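Local coordinates for inositol-1,4,5-trisphosphate 5-phosphatase 1 (Schizosaccharomyces pombe, PDB 1I9Z), which removes the 5-phosphate from soluble and lipid inositol phosphates, helping to control phosphatidylinositol 4,5-bisphosphate levels in membrane trafficking and signalling, at residues A[62-65]-A[66-69]. Residues are numbered along the deposited sequence; the frame is centred on the assembly and turned at random.
Sequences FQEI and VQLT. With CA (calcium ion), chain B.
One face of the Glu-64 carboxylate is covered by Leu-68: its CG sits 3.9 Å from Glu-64 CD, almost on the normal to the plane, with CD1 over the same face. At the oxygen edge stands the calcium ion, displaced slightly toward the other face and bound by Glu-64 OE2 at 2.8 Å; OE1 is nearly as near, at 2.9 Å. The backbone N of Leu-68 reaches OE1 over 3.2 Å from the leucine's own side, 54° out of the carboxylate plane, yet its N-H points almost straight at the oxygen (176°). Glu-64 directly follows strand 57-63 of the DNase I-like catalytic domain, and its left-handed backbone conformation begins the turn that brings Leu-68 back alongside. With CG anti to the carbonyl carbon (chi1 -55°) and the chain extended beyond it, the carboxylate reaches the metal, close to the bound inositol bisphosphate. Asn-33 also hydrogen-bonds OE2, whereas the bond from His-166 is weak. Water 1 links loop and ion, donating to Leu-68 O at 2.7 Å and lying 2.8 Å from the calcium. An alanine in place of Glu-64 would probably cost the calcium its carboxylate ligand and leave the Leu-68 N-H without its acceptor. Three further waters lie closer to the ion, water 4 at 2.3 Å from it.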
loop_
_atom_site.group_PDB
_atom_site.type_symbol
_atom_site.label_atom_id
_atom_site.label_comp_id
_atom_site.label_asym_id
_atom_site.label_seq_id
_atom_site.Cartn_x
_atom_site.Cartn_y
_atom_site.Cartn_z
ATOM N N PHE A 62 4.517 -5.320 7.992
ATOM C CA PHE A 62 5.198 -6.552 8.364
ATOM C C PHE A 62 4.217 -7.692 8.487
ATOM O O PHE A 62 3.015 -7.460 8.865
ATOM C CB PHE A 62 5.888 -6.430 9.773
ATOM C CG PHE A 62 7.026 -5.471 9.787
ATOM C CD1 PHE A 62 6.900 -4.248 10.405
ATOM C CD2 PHE A 62 8.241 -5.809 9.196
ATOM C CE1 PHE A 62 8.025 -3.333 10.445
ATOM C CE2 PHE A 62 9.374 -4.896 9.222
ATOM C CZ PHE A 62 9.245 -3.673 9.855
ATOM N N GLN A 63 4.675 -8.902 8.105
ATOM C CA GLN A 63 3.913 -10.120 8.367
ATOM C C GLN A 63 4.792 -11.033 9.239
ATOM O O GLN A 63 6.039 -10.968 9.194
ATOM C CB GLN A 63 3.468 -10.841 7.115
ATOM C CG GLN A 63 2.659 -9.857 6.163
ATOM C CD GLN A 63 3.606 -9.016 5.334
ATOM O OE1 GLN A 63 4.651 -9.520 4.895
ATOM N NE2 GLN A 63 3.236 -7.760 5.067
ATOM N N GLU A 64 4.142 -11.900 10.000
ATOM C CA GLU A 64 4.834 -12.822 10.915
ATOM C C GLU A 64 5.800 -12.165 11.905
ATOM O O GLU A 64 6.961 -12.627 12.070
ATOM C CB GLU A 64 5.549 -13.975 10.172
ATOM C CG GLU A 64 4.551 -14.725 9.277
ATOM C CD GLU A 64 5.060 -16.060 8.826
ATOM O OE1 GLU A 64 5.785 -16.718 9.618
ATOM O OE2 GLU A 64 4.664 -16.517 7.748
ATOM N N ILE A 65 5.354 -11.114 12.568
ATOM C CA ILE A 65 6.200 -10.484 13.619
ATOM C C ILE A 65 6.508 -11.621 14.618
ATOM O O ILE A 65 7.589 -11.693 15.240
ATOM C CB ILE A 65 5.475 -9.292 14.275
ATOM C CG1 ILE A 65 5.574 -8.101 13.308
ATOM C CG2 ILE A 65 6.151 -8.953 15.733
ATOM C CD1 ILE A 65 4.842 -6.892 13.740
ATOM N N VAL A 66 5.562 -12.547 14.719
ATOM C CA VAL A 66 5.769 -13.776 15.476
ATOM C C VAL A 66 5.613 -14.870 14.389
ATOM O O VAL A 66 4.640 -14.877 13.628
ATOM C CB VAL A 66 4.722 -13.991 16.562
ATOM C CG1 VAL A 66 5.000 -15.353 17.256
ATOM C CG2 VAL A 66 4.825 -12.875 17.574
ATOM N N GLN A 67 6.604 -15.738 14.288
ATOM C CA GLN A 67 6.594 -16.817 13.300
ATOM C C GLN A 67 5.352 -17.697 13.449
ATOM O O GLN A 67 5.005 -18.124 14.544
ATOM C CB GLN A 67 7.871 -17.665 13.453
ATOM C CG GLN A 67 7.809 -19.016 12.795
ATOM C CD GLN A 67 9.167 -19.614 12.477
ATOM O OE1 GLN A 67 10.028 -19.723 13.343
ATOM N NE2 GLN A 67 9.359 -20.019 11.228
ATOM N N LEU A 68 4.689 -17.989 12.339
ATOM C CA LEU A 68 3.496 -18.834 12.383
ATOM C C LEU A 68 3.835 -20.353 12.419
ATOM O O LEU A 68 4.730 -20.835 11.694
ATOM C CB LEU A 68 2.595 -18.508 11.179
ATOM C CG LEU A 68 2.112 -17.054 11.140
ATOM C CD1 LEU A 68 1.268 -16.872 9.863
ATOM C CD2 LEU A 68 1.274 -16.712 12.379
ATOM N N THR A 69 3.120 -21.086 13.273
ATOM C CA THR A 69 3.293 -22.539 13.436
ATOM C C THR A 69 1.946 -23.286 13.303
ATOM O O THR A 69 0.960 -22.765 12.754
ATOM C CB THR A 69 3.886 -22.887 14.822
ATOM O OG1 THR A 69 5.177 -22.277 14.960
ATOM C CG2 THR A 69 4.017 -24.404 14.975
HETATM CA CA CA B . 6.662 -18.509 7.476
HETATM O O HOH W 1 6.194 -20.425 9.473
HETATM O O HOH W 2 4.514 -18.973 7.045
HETATM O O HOH W 3 7.685 -20.077 6.304
HETATM O O HOH W 4 7.664 -16.640 6.674
#